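Serine/threonine-protein kinase pelle (Drosophila melanogaster, PDB 1D2Z) is a kinase of the Toll receptor pathway that sets embryonic dorsoventral polarity, and its death domain, the part described here, binds the death domain of Tube. Local coordinates at residues C25-A30 with H90-L95. Numbering follows the deposited sequence.
Sequences CAHLDA and HNAMRL
His27 reaches from helix 18-31 to Asn91, Ala92 and Leu95 of helix 90-95 in a helix-to-helix packing contact of the death-domain six-helix bundle. The two segments run nearly antiparallel, at 173°, with axes 10.2 Å apart, and the backbones come nearest at His27 and Ala92. The imidazole spans from one helix to the other because its CG stands anti to the backbone N (chi1 168°), which carries the ring out toward the first turn of helix 90-95. There NE2 lies 3.7 Å from Asn91 CB, with CE1 also close to that carbon; CB does the touching, while the Asn91 amide, its plane 86° from the ring, makes no close contact with it. The ring also lies against the backbone of Ala92, His27 CD2 to Ala92 CA at 4.0 Å. At the base of the imidazole, Leu95 brings its CD1 branch to 3.9 Å from His27 CB, approaching the ring obliquely. Deeper in, Leu28 adds an apolar touch, CD2 to Ala92 CB at 4.0 Å. Both residues of this pair are buried where the first and last helices of the bundle meet, Leu28 also resting on Val33 and Ser62, and Ala92 on Phe84 of helix 77-86. Replacing His27 by an alanine is likely to open a gap beside Leu95 CD1 and Asn91 CB and to leave the water between the helices without its ring partner. That water lies in the imidazole plane at the ring's edge: it is hydrogen-bonded to His27 NE2 (2.9 Å) and accepts a weak hydrogen bond from the backbone N of Ala92, also at 2.9 Å.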
ATOM      1  N   CYS A  25     -14.989 -13.154   6.168  1.00 27.10           N
ATOM      2  CA  CYS A  25     -14.014 -13.333   7.234  1.00 28.01           C
ATOM      3  C   CYS A  25     -14.438 -14.366   8.265  1.00 28.56           C
ATOM      4  O   CYS A  25     -13.615 -15.170   8.708  1.00 26.83           O
ATOM      5  CB  CYS A  25     -13.645 -11.994   7.879  1.00 27.26           C
ATOM      6  SG  CYS A  25     -12.778 -10.919   6.717  1.00 28.88           S
ATOM      7  N   ALA A  26     -15.720 -14.376   8.627  1.00 27.25           N
ATOM      8  CA  ALA A  26     -16.219 -15.365   9.583  1.00 28.59           C
ATOM      9  C   ALA A  26     -15.995 -16.775   9.004  1.00 28.96           C
ATOM     10  O   ALA A  26     -15.565 -17.687   9.708  1.00 30.40           O
ATOM     11  CB  ALA A  26     -17.714 -15.135   9.874  1.00 28.23           C
ATOM     12  N   HIS A  27     -16.248 -16.926   7.707  1.00 29.12           N
ATOM     13  CA  HIS A  27     -16.079 -18.201   7.017  1.00 28.11           C
ATOM     14  C   HIS A  27     -14.607 -18.635   6.968  1.00 29.64           C
ATOM     15  O   HIS A  27     -14.277 -19.763   7.318  1.00 29.22           O
ATOM     16  CB  HIS A  27     -16.655 -18.107   5.602  1.00 25.94           C
ATOM     17  CG  HIS A  27     -16.295 -19.260   4.722  1.00 28.51           C
ATOM     18  ND1 HIS A  27     -16.694 -20.554   4.985  1.00 30.83           N
ATOM     19  CD2 HIS A  27     -15.561 -19.315   3.584  1.00 30.56           C
ATOM     20  CE1 HIS A  27     -16.224 -21.357   4.046  1.00 29.53           C
ATOM     21  NE2 HIS A  27     -15.532 -20.630   3.184  1.00 30.93           N
ATOM     22  N   LEU A  28     -13.732 -17.725   6.548  1.00 28.45           N
ATOM     23  CA  LEU A  28     -12.301 -18.009   6.455  1.00 29.87           C
ATOM     24  C   LEU A  28     -11.682 -18.281   7.832  1.00 31.24           C
ATOM     25  O   LEU A  28     -10.757 -19.088   7.958  1.00 30.71           O
ATOM     26  CB  LEU A  28     -11.586 -16.850   5.752  1.00 27.06           C
ATOM     27  CG  LEU A  28     -12.013 -16.561   4.308  1.00 26.53           C
ATOM     28  CD1 LEU A  28     -11.362 -15.261   3.845  1.00 28.34           C
ATOM     29  CD2 LEU A  28     -11.625 -17.719   3.382  1.00 26.07           C
ATOM     30  N   ASP A  29     -12.200 -17.623   8.863  1.00 30.03           N
ATOM     31  CA  ASP A  29     -11.688 -17.827  10.217  1.00 30.74           C
ATOM     32  C   ASP A  29     -12.080 -19.197  10.741  1.00 32.58           C
ATOM     33  O   ASP A  29     -11.296 -19.845  11.429  1.00 31.68           O
ATOM     34  CB  ASP A  29     -12.196 -16.746  11.172  1.00 30.55           C
ATOM     35  CG  ASP A  29     -11.582 -15.390  10.902  1.00 33.07           C
ATOM     36  OD1 ASP A  29     -10.599 -15.305  10.135  1.00 31.55           O
ATOM     37  OD2 ASP A  29     -12.086 -14.402  11.462  1.00 33.73           O
ATOM     38  N   ALA A  30     -13.301 -19.626  10.423  1.00 32.32           N
ATOM     39  CA  ALA A  30     -13.796 -20.930  10.844  1.00 32.06           C
ATOM     40  C   ALA A  30     -12.940 -22.017  10.198  1.00 33.91           C
ATOM     41  O   ALA A  30     -12.646 -23.036  10.822  1.00 34.96           O
ATOM     42  CB  ALA A  30     -15.256 -21.097  10.437  1.00 33.68           C
ATOM     43  N   HIS A  90     -13.761 -22.728  -2.634  1.00 36.56           N
ATOM     44  CA  HIS A  90     -14.974 -22.506  -3.423  1.00 35.87           C
ATOM     45  C   HIS A  90     -16.107 -21.776  -2.718  1.00 32.67           C
ATOM     46  O   HIS A  90     -16.776 -20.941  -3.329  1.00 32.31           O
ATOM     47  CB  HIS A  90     -15.462 -23.831  -4.024  1.00 40.46           C
ATOM     48  CG  HIS A  90     -14.440 -24.497  -4.892  1.00 42.82           C
ATOM     49  ND1 HIS A  90     -14.093 -24.013  -6.135  1.00 43.70           N
ATOM     50  CD2 HIS A  90     -13.629 -25.557  -4.661  1.00 44.64           C
ATOM     51  CE1 HIS A  90     -13.104 -24.739  -6.628  1.00 43.64           C
ATOM     52  NE2 HIS A  90     -12.805 -25.682  -5.753  1.00 46.20           N
ATOM     53  N   ASN A  91     -16.347 -22.101  -1.452  1.00 30.59           N
ATOM     54  CA  ASN A  91     -17.400 -21.413  -0.717  1.00 31.61           C
ATOM     55  C   ASN A  91     -17.023 -19.953  -0.459  1.00 31.51           C
ATOM     56  O   ASN A  91     -17.894 -19.102  -0.312  1.00 32.22           O
ATOM     57  CB  ASN A  91     -17.747 -22.148   0.576  1.00 35.37           C
ATOM     58  CG  ASN A  91     -18.697 -23.312   0.336  1.00 37.76           C
ATOM     59  OD1 ASN A  91     -19.763 -23.144  -0.258  1.00 39.92           O
ATOM     60  ND2 ASN A  91     -18.312 -24.497   0.794  1.00 39.04           N
ATOM     61  N   ALA A  92     -15.722 -19.665  -0.434  1.00 30.57           N
ATOM     62  CA  ALA A  92     -15.245 -18.294  -0.239  1.00 30.88           C
ATOM     63  C   ALA A  92     -15.540 -17.532  -1.534  1.00 29.87           C
ATOM     64  O   ALA A  92     -16.045 -16.409  -1.503  1.00 27.25           O
ATOM     65  CB  ALA A  92     -13.742 -18.279   0.072  1.00 28.73           C
ATOM     66  N   MET A  93     -15.264 -18.178  -2.667  1.00 30.03           N
ATOM     67  CA  MET A  93     -15.530 -17.602  -3.986  1.00 31.09           C
ATOM     68  C   MET A  93     -17.025 -17.287  -4.137  1.00 31.72           C
ATOM     69  O   MET A  93     -17.400 -16.235  -4.654  1.00 31.55           O
ATOM     70  CB  MET A  93     -15.124 -18.586  -5.087  1.00 29.94           C
ATOM     71  CG  MET A  93     -13.635 -18.858  -5.175  1.00 35.43           C
ATOM     72  SD  MET A  93     -13.257 -20.338  -6.123  1.00 39.51           S
ATOM     73  CE  MET A  93     -13.562 -19.776  -7.753  1.00 34.68           C
ATOM     74  N   ARG A  94     -17.875 -18.203  -3.682  1.00 32.75           N
ATOM     75  CA  ARG A  94     -19.315 -18.000  -3.798  1.00 33.86           C
ATOM     76  C   ARG A  94     -19.781 -16.784  -3.003  1.00 32.92           C
ATOM     77  O   ARG A  94     -20.628 -16.024  -3.473  1.00 32.15           O
ATOM     78  CB  ARG A  94     -20.082 -19.248  -3.355  1.00 35.94           C
ATOM     79  CG  ARG A  94     -21.472 -19.346  -3.968  1.00 42.62           C
ATOM     80  CD  ARG A  94     -22.188 -20.621  -3.541  1.00 44.94           C
ATOM     81  NE  ARG A  94     -22.355 -20.636  -2.097  1.00 49.03           N
ATOM     82  CZ  ARG A  94     -23.357 -20.051  -1.448  1.00 50.87           C
ATOM     83  NH1 ARG A  94     -24.323 -19.417  -2.105  1.00 51.64           N
ATOM     84  NH2 ARG A  94     -23.318 -19.988  -0.130  1.00 45.75           N
ATOM     85  N   LEU A  95     -19.199 -16.578  -1.821  1.00 31.80           N
ATOM     86  CA  LEU A  95     -19.572 -15.450  -0.975  1.00 31.71           C
ATOM     87  C   LEU A  95     -19.316 -14.088  -1.614  1.00 32.18           C
ATOM     88  O   LEU A  95     -19.988 -13.109  -1.283  1.00 30.77           O
ATOM     89  CB  LEU A  95     -18.880 -15.543   0.391  1.00 32.93           C
ATOM     90  CG  LEU A  95     -19.472 -16.592   1.338  1.00 33.01           C
ATOM     91  CD1 LEU A  95     -18.643 -16.678   2.613  1.00 33.92           C
ATOM     92  CD2 LEU A  95     -20.928 -16.247   1.656  1.00 30.96           C
TER
HETATM   93  O   HOH W   1     -14.205 -21.749   0.919  1.00 29.34           O